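Long-range contact in Sqt1 (Chaetomium thermophilum, PDB 4ZOY), which probably acts as a dedicated WD40-repeat chaperone that captures a nascent ribosomal protein during its translation, in ribosome biogenesis: residues F253-G267 and N330-L343. Residues are numbered along the deposited sequence; the frame is centred on the assembly and turned at random.
Sequences FSVAVSPTGAVVAVG and NIESLAFSPSAPIL
Phe336 lies between Ser258 and Leu343. Ser258 CB sits 3.8 Å from the ring centroid, almost on its normal, in a CH-pi contact; Leu343 CD1 packs over the opposite face. The edge is met by Ala256 O, 3.5 Å from CE2, while Ala265 CB and Val263 CG2 approach obliquely. Small alanines suit this seam because they let the bulky ring and Leu334 come close to the backbone. Leu334 CB rests against Ala256 CB, and with CG beside its backbone N (chi1 -77°) the side chain reaches across to bring CD1 3.3 Å from Gly267 N. Gly267 has no CB at this spot, where one would clash with Ile331 CG2. Ser254 makes the direct polar link: OG donates to Ile331 O at 2.8 Å, from above the carbonyl plane, a chi1 of 57° turning the hydroxyl to the neighbouring strand. A water lies 2.8 Å from Phe253 O and 3.3 Å from Glu332 O. Behind these contacts, a classic beta bulge joins Phe253 and Ser254 to Gly267, whose O accepts from both their N atoms, and Val263 N bonds to Ser258 OG at 3.3 Å. The strands 253-257 and 331-336 run nearly parallel, 11° apart, as the innermost strands of adjacent blades in a WD40 beta-propeller. On the sides turned away from each other, Val255 packs on strand 204-209 and Ala335 on strand 376-381, in the blades before and after.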
ATOM      1  N   PHE A 253      -1.834 -10.034  -7.709  1.00 15.07           N
ATOM      2  CA  PHE A 253      -2.589  -9.184  -6.791  1.00 15.32           C
ATOM      3  C   PHE A 253      -1.731  -8.257  -5.948  1.00 15.56           C
ATOM      4  O   PHE A 253      -2.254  -7.359  -5.281  1.00 15.88           O
ATOM      5  CB  PHE A 253      -3.436 -10.063  -5.866  1.00 16.91           C
ATOM      6  CG  PHE A 253      -4.395 -10.949  -6.607  1.00 18.81           C
ATOM      7  CD1 PHE A 253      -5.476 -10.396  -7.273  1.00 23.54           C
ATOM      8  CD2 PHE A 253      -4.194 -12.318  -6.674  1.00 21.73           C
ATOM      9  CE1 PHE A 253      -6.360 -11.199  -7.986  1.00 28.06           C
ATOM     10  CE2 PHE A 253      -5.076 -13.125  -7.379  1.00 25.42           C
ATOM     11  CZ  PHE A 253      -6.156 -12.561  -8.035  1.00 28.85           C
ATOM     12  N   SER A 254      -0.419  -8.472  -5.962  1.00 13.47           N
ATOM     13  CA  SER A 254       0.482  -7.657  -5.144  1.00 13.96           C
ATOM     14  C   SER A 254       1.843  -7.509  -5.817  1.00 15.01           C
ATOM     15  O   SER A 254       2.236  -8.330  -6.654  1.00 14.81           O
ATOM     16  CB  SER A 254       0.632  -8.254  -3.737  1.00 15.25           C
ATOM     17  OG  SER A 254       1.094  -9.598  -3.811  1.00 14.46           O
ATOM     18  N   VAL A 255       2.561  -6.452  -5.443  1.00 13.14           N
ATOM     19  CA  VAL A 255       3.845  -6.135  -6.055  1.00 13.94           C
ATOM     20  C   VAL A 255       4.650  -5.278  -5.085  1.00 13.00           C
ATOM     21  O   VAL A 255       4.094  -4.465  -4.348  1.00 15.40           O
ATOM     22  CB  VAL A 255       3.652  -5.430  -7.430  1.00 13.43           C
ATOM     23  CG1 VAL A 255       2.944  -4.091  -7.271  1.00 14.11           C
ATOM     24  CG2 VAL A 255       4.986  -5.238  -8.151  1.00 13.66           C
ATOM     25  N   ALA A 256       5.963  -5.491  -5.080  1.00 12.78           N
ATOM     26  CA  ALA A 256       6.882  -4.742  -4.240  1.00 14.01           C
ATOM     27  C   ALA A 256       8.245  -4.708  -4.919  1.00 13.91           C
ATOM     28  O   ALA A 256       8.639  -5.652  -5.616  1.00 14.38           O
ATOM     29  CB  ALA A 256       6.980  -5.352  -2.844  1.00 14.98           C
ATOM     30  N   VAL A 257       8.962  -3.605  -4.734  1.00 14.81           N
ATOM     31  CA  VAL A 257      10.304  -3.459  -5.287  1.00 14.81           C
ATOM     32  C   VAL A 257      11.325  -3.406  -4.145  1.00 14.69           C
ATOM     33  O   VAL A 257      11.065  -2.814  -3.109  1.00 15.35           O
ATOM     34  CB  VAL A 257      10.397  -2.199  -6.177  1.00 13.76           C
ATOM     35  CG1 VAL A 257      11.814  -2.041  -6.724  1.00 16.06           C
ATOM     36  CG2 VAL A 257       9.405  -2.284  -7.327  1.00 15.94           C
ATOM     37  N   SER A 258      12.480  -4.050  -4.327  1.00 13.69           N
ATOM     38  CA  SER A 258      13.487  -4.139  -3.266  1.00 14.71           C
ATOM     39  C   SER A 258      14.162  -2.792  -3.013  1.00 15.82           C
ATOM     40  O   SER A 258      14.122  -1.913  -3.874  1.00 15.58           O
ATOM     41  CB  SER A 258      14.532  -5.203  -3.620  1.00 16.27           C
ATOM     42  OG  SER A 258      15.333  -4.771  -4.711  1.00 17.22           O
ATOM     43  N   PRO A 259      14.774  -2.622  -1.829  1.00 16.83           N
ATOM     44  CA  PRO A 259      15.330  -1.305  -1.471  1.00 16.68           C
ATOM     45  C   PRO A 259      16.438  -0.803  -2.397  1.00 15.90           C
ATOM     46  O   PRO A 259      16.645   0.407  -2.451  1.00 20.41           O
ATOM     47  CB  PRO A 259      15.889  -1.523  -0.061  1.00 20.13           C
ATOM     48  CG  PRO A 259      15.187  -2.694   0.462  1.00 26.33           C
ATOM     49  CD  PRO A 259      14.756  -3.548  -0.684  1.00 17.81           C
ATOM     50  N   THR A 260      17.149  -1.696  -3.079  1.00 16.64           N
ATOM     51  CA  THR A 260      18.165  -1.249  -4.034  1.00 18.44           C
ATOM     52  C   THR A 260      17.605  -1.056  -5.433  1.00 20.80           C
ATOM     53  O   THR A 260      18.314  -0.617  -6.334  1.00 20.15           O
ATOM     54  CB  THR A 260      19.317  -2.248  -4.144  1.00 23.14           C
ATOM     55  OG1 THR A 260      18.804  -3.499  -4.616  1.00 24.22           O
ATOM     56  CG2 THR A 260      19.998  -2.442  -2.798  1.00 25.03           C
ATOM     57  N   GLY A 261      16.341  -1.422  -5.625  1.00 15.69           N
ATOM     58  CA  GLY A 261      15.737  -1.410  -6.938  1.00 17.32           C
ATOM     59  C   GLY A 261      16.167  -2.541  -7.860  1.00 16.20           C
ATOM     60  O   GLY A 261      15.826  -2.537  -9.036  1.00 18.51           O
ATOM     61  N   ALA A 262      16.887  -3.522  -7.326  1.00 16.76           N
ATOM     62  CA  ALA A 262      17.437  -4.593  -8.162  1.00 17.92           C
ATOM     63  C   ALA A 262      16.414  -5.636  -8.592  1.00 15.92           C
ATOM     64  O   ALA A 262      16.573  -6.274  -9.627  1.00 17.09           O
ATOM     65  CB  ALA A 262      18.594  -5.286  -7.433  1.00 20.45           C
ATOM     66  N   VAL A 263      15.375  -5.840  -7.783  1.00 14.80           N
ATOM     67  CA  VAL A 263      14.347  -6.807  -8.153  1.00 15.29           C
ATOM     68  C   VAL A 263      12.957  -6.315  -7.821  1.00 14.73           C
ATOM     69  O   VAL A 263      12.768  -5.444  -6.968  1.00 14.66           O
ATOM     70  CB  VAL A 263      14.540  -8.195  -7.463  1.00 17.51           C
ATOM     71  CG1 VAL A 263      15.932  -8.762  -7.748  1.00 18.22           C
ATOM     72  CG2 VAL A 263      14.324  -8.101  -5.975  1.00 17.29           C
ATOM     73  N   VAL A 264      11.994  -6.913  -8.504  1.00 14.00           N
ATOM     74  CA  VAL A 264      10.593  -6.736  -8.176  1.00 13.71           C
ATOM     75  C   VAL A 264      10.011  -8.099  -7.804  1.00 15.69           C
ATOM     76  O   VAL A 264      10.345  -9.116  -8.424  1.00 15.56           O
ATOM     77  CB  VAL A 264       9.813  -6.083  -9.355  1.00 14.37           C
ATOM     78  CG1 VAL A 264       9.937  -6.909 -10.636  1.00 17.45           C
ATOM     79  CG2 VAL A 264       8.352  -5.858  -8.990  1.00 14.18           C
ATOM     80  N   ALA A 265       9.184  -8.115  -6.754  1.00 13.62           N
ATOM     81  CA  ALA A 265       8.422  -9.308  -6.367  1.00 13.22           C
ATOM     82  C   ALA A 265       6.974  -9.107  -6.741  1.00 14.70           C
ATOM     83  O   ALA A 265       6.411  -8.040  -6.487  1.00 15.02           O
ATOM     84  CB  ALA A 265       8.546  -9.567  -4.877  1.00 13.59           C
ATOM     85  N   VAL A 266       6.369 -10.129  -7.344  1.00 14.30           N
ATOM     86  CA  VAL A 266       4.932 -10.111  -7.612  1.00 13.79           C
ATOM     87  C   VAL A 266       4.299 -11.291  -6.895  1.00 14.96           C
ATOM     88  O   VAL A 266       4.907 -12.346  -6.749  1.00 15.59           O
ATOM     89  CB  VAL A 266       4.582 -10.157  -9.121  1.00 15.92           C
ATOM     90  CG1 VAL A 266       5.212  -8.969  -9.835  1.00 15.70           C
ATOM     91  CG2 VAL A 266       5.047 -11.463  -9.769  1.00 16.17           C
ATOM     92  N   GLY A 267       3.090 -11.081  -6.401  1.00 13.90           N
ATOM     93  CA  GLY A 267       2.397 -12.106  -5.644  1.00 15.94           C
ATOM     94  C   GLY A 267       1.029 -12.318  -6.233  1.00 15.37           C
ATOM     95  O   GLY A 267       0.375 -11.381  -6.690  1.00 14.86           O
ATOM     96  N   ASN A 330      -4.115 -16.615  -2.408  1.00 16.89           N
ATOM     97  CA  ASN A 330      -3.658 -15.331  -2.942  1.00 15.48           C
ATOM     98  C   ASN A 330      -2.663 -14.600  -2.054  1.00 16.62           C
ATOM     99  O   ASN A 330      -2.881 -14.426  -0.848  1.00 16.46           O
ATOM    100  CB  ASN A 330      -4.851 -14.406  -3.183  1.00 17.38           C
ATOM    101  CG  ASN A 330      -5.795 -14.911  -4.267  1.00 24.17           C
ATOM    102  OD1 ASN A 330      -5.601 -15.982  -4.836  1.00 21.46           O
ATOM    103  ND2 ASN A 330      -6.827 -14.122  -4.557  1.00 33.08           N
ATOM    104  N   ILE A 331      -1.557 -14.167  -2.654  1.00 15.77           N
ATOM    105  CA  ILE A 331      -0.642 -13.278  -1.960  1.00 13.48           C
ATOM    106  C   ILE A 331      -1.164 -11.857  -2.128  1.00 14.50           C
ATOM    107  O   ILE A 331      -1.069 -11.268  -3.204  1.00 15.44           O
ATOM    108  CB  ILE A 331       0.786 -13.392  -2.493  1.00 14.34           C
ATOM    109  CG1 ILE A 331       1.294 -14.842  -2.363  1.00 16.16           C
ATOM    110  CG2 ILE A 331       1.689 -12.388  -1.757  1.00 14.16           C
ATOM    111  CD1 ILE A 331       1.176 -15.430  -0.961  1.00 15.86           C
ATOM    112  N   GLU A 332      -1.745 -11.321  -1.065  1.00 15.31           N
ATOM    113  CA  GLU A 332      -2.412 -10.034  -1.161  1.00 17.15           C
ATOM    114  C   GLU A 332      -1.512  -8.875  -0.755  1.00 11.75           C
ATOM    115  O   GLU A 332      -1.846  -7.715  -1.028  1.00 15.38           O
ATOM    116  CB  GLU A 332      -3.676 -10.029  -0.301  1.00 25.43           C
ATOM    117  CG  GLU A 332      -4.802 -10.902  -0.868  1.00 26.12           C
ATOM    118  CD  GLU A 332      -5.400 -10.354  -2.163  1.00 37.62           C
ATOM    119  OE1 GLU A 332      -5.073  -9.209  -2.549  1.00 41.25           O
ATOM    120  OE2 GLU A 332      -6.211 -11.070  -2.799  1.00 39.70           O
ATOM    121  N   SER A 333      -0.374  -9.177  -0.127  1.00 12.84           N
ATOM    122  CA  SER A 333       0.510  -8.120   0.323  1.00 13.30           C
ATOM    123  C   SER A 333       1.953  -8.616   0.367  1.00 14.34           C
ATOM    124  O   SER A 333       2.220  -9.703   0.870  1.00 14.23           O
ATOM    125  CB  SER A 333       0.050  -7.610   1.702  1.00 14.28           C
ATOM    126  OG  SER A 333       0.896  -6.563   2.137  1.00 15.46           O
ATOM    127  N   LEU A 334       2.866  -7.800  -0.167  1.00 13.12           N
ATOM    128  CA  LEU A 334       4.292  -8.092  -0.254  1.00 15.29           C
ATOM    129  C   LEU A 334       5.067  -6.892   0.253  1.00 14.03           C
ATOM    130  O   LEU A 334       4.732  -5.758  -0.098  1.00 16.15           O
ATOM    131  CB  LEU A 334       4.726  -8.363  -1.703  1.00 17.39           C
ATOM    132  CG  LEU A 334       4.410  -9.714  -2.326  1.00 18.09           C
ATOM    133  CD1 LEU A 334       4.602  -9.639  -3.846  1.00 17.90           C
ATOM    134  CD2 LEU A 334       5.320 -10.744  -1.710  1.00 17.27           C
ATOM    135  N   ALA A 335       6.105  -7.134   1.042  1.00 14.11           N
ATOM    136  CA  ALA A 335       6.982  -6.044   1.467  1.00 13.70           C
ATOM    137  C   ALA A 335       8.406  -6.507   1.646  1.00 14.00           C
ATOM    138  O   ALA A 335       8.673  -7.511   2.312  1.00 14.00           O
ATOM    139  CB  ALA A 335       6.470  -5.431   2.755  1.00 15.56           C
ATOM    140  N   PHE A 336       9.331  -5.782   1.025  1.00 14.96           N
ATOM    141  CA  PHE A 336      10.744  -5.930   1.335  1.00 14.24           C
ATOM    142  C   PHE A 336      11.093  -5.119   2.574  1.00 14.79           C
ATOM    143  O   PHE A 336      10.649  -3.974   2.720  1.00 16.48           O
ATOM    144  CB  PHE A 336      11.619  -5.453   0.170  1.00 15.36           C
ATOM    145  CG  PHE A 336      11.642  -6.384  -1.013  1.00 12.85           C
ATOM    146  CD1 PHE A 336      12.583  -7.402  -1.094  1.00 13.15           C
ATOM    147  CD2 PHE A 336      10.740  -6.224  -2.048  1.00 12.57           C
ATOM    148  CE1 PHE A 336      12.617  -8.253  -2.198  1.00 13.58           C
ATOM    149  CE2 PHE A 336      10.767  -7.068  -3.154  1.00 15.11           C
ATOM    150  CZ  PHE A 336      11.713  -8.078  -3.227  1.00 14.97           C
ATOM    151  N   SER A 337      11.893  -5.694   3.458  1.00 13.13           N
ATOM    152  CA  SER A 337      12.425  -4.921   4.564  1.00 14.66           C
ATOM    153  C   SER A 337      13.318  -3.816   4.030  1.00 16.64           C
ATOM    154  O   SER A 337      14.103  -4.048   3.111  1.00 16.71           O
ATOM    155  CB  SER A 337      13.210  -5.812   5.518  1.00 16.98           C
ATOM    156  OG  SER A 337      13.901  -5.031   6.484  1.00 16.69           O
ATOM    157  N   PRO A 338      13.221  -2.618   4.617  1.00 16.60           N
ATOM    158  CA  PRO A 338      14.060  -1.512   4.156  1.00 18.03           C
ATOM    159  C   PRO A 338      15.538  -1.722   4.476  1.00 21.25           C
ATOM    160  O   PRO A 338      16.363  -1.097   3.808  1.00 21.73           O
ATOM    161  CB  PRO A 338      13.501  -0.304   4.923  1.00 19.72           C
ATOM    162  CG  PRO A 338      12.891  -0.886   6.152  1.00 22.85           C
ATOM    163  CD  PRO A 338      12.323  -2.217   5.712  1.00 17.96           C
ATOM    164  N   SER A 339      15.875  -2.567   5.449  1.00 18.18           N
ATOM    165  CA  SER A 339      17.288  -2.719   5.809  1.00 22.51           C
ATOM    166  C   SER A 339      17.737  -4.117   6.240  1.00 23.76           C
ATOM    167  O   SER A 339      18.916  -4.323   6.517  1.00 35.17           O
ATOM    168  CB  SER A 339      17.637  -1.732   6.920  1.00 27.26           C
ATOM    169  OG  SER A 339      16.861  -1.990   8.070  1.00 25.17           O
ATOM    170  N   ALA A 340      16.825  -5.076   6.305  1.00 16.92           N
ATOM    171  CA  ALA A 340      17.210  -6.463   6.540  1.00 16.52           C
ATOM    172  C   ALA A 340      16.969  -7.225   5.244  1.00 15.79           C
ATOM    173  O   ALA A 340      16.120  -6.832   4.448  1.00 17.40           O
ATOM    174  CB  ALA A 340      16.414  -7.068   7.691  1.00 19.10           C
ATOM    175  N   PRO A 341      17.728  -8.308   5.014  1.00 17.48           N
ATOM    176  CA  PRO A 341      17.621  -9.007   3.730  1.00 16.16           C
ATOM    177  C   PRO A 341      16.469  -9.998   3.727  1.00 15.43           C
ATOM    178  O   PRO A 341      16.671 -11.212   3.620  1.00 16.99           O
ATOM    179  CB  PRO A 341      18.970  -9.711   3.611  1.00 17.75           C
ATOM    180  CG  PRO A 341      19.353  -9.995   5.021  1.00 19.52           C
ATOM    181  CD  PRO A 341      18.853  -8.811   5.824  1.00 19.17           C
ATOM    182  N   ILE A 342      15.261  -9.473   3.882  1.00 14.22           N
ATOM    183  CA  ILE A 342      14.085 -10.332   3.924  1.00 14.39           C
ATOM    184  C   ILE A 342      12.915  -9.746   3.150  1.00 14.44           C
ATOM    185  O   ILE A 342      12.804  -8.525   2.964  1.00 14.14           O
ATOM    186  CB  ILE A 342      13.614 -10.626   5.378  1.00 15.29           C
ATOM    187  CG1 ILE A 342      13.282  -9.325   6.120  1.00 17.21           C
ATOM    188  CG2 ILE A 342      14.666 -11.450   6.153  1.00 16.41           C
ATOM    189  CD1 ILE A 342      12.765  -9.553   7.539  1.00 17.24           C
ATOM    190  N   LEU A 343      12.042 -10.646   2.701  1.00 12.90           N
ATOM    191  CA  LEU A 343      10.800 -10.319   2.026  1.00 13.72           C
ATOM    192  C   LEU A 343       9.670 -10.993   2.783  1.00 12.98           C
ATOM    193  O   LEU A 343       9.762 -12.188   3.080  1.00 13.99           O
ATOM    194  CB  LEU A 343      10.828 -10.816   0.577  1.00 14.29           C
ATOM    195  CG  LEU A 343       9.512 -10.793  -0.205  1.00 14.68           C
ATOM    196  CD1 LEU A 343       9.083  -9.360  -0.547  1.00 14.98           C
ATOM    197  CD2 LEU A 343       9.606 -11.665  -1.468  1.00 16.34           C
TER
HETATM  198  O   HOH W   1      -1.800  -5.371  -3.293  1.00 24.45           O
HETATM  199  O   HOH W   2      -4.943  -6.839  -4.876  1.00 29.42           O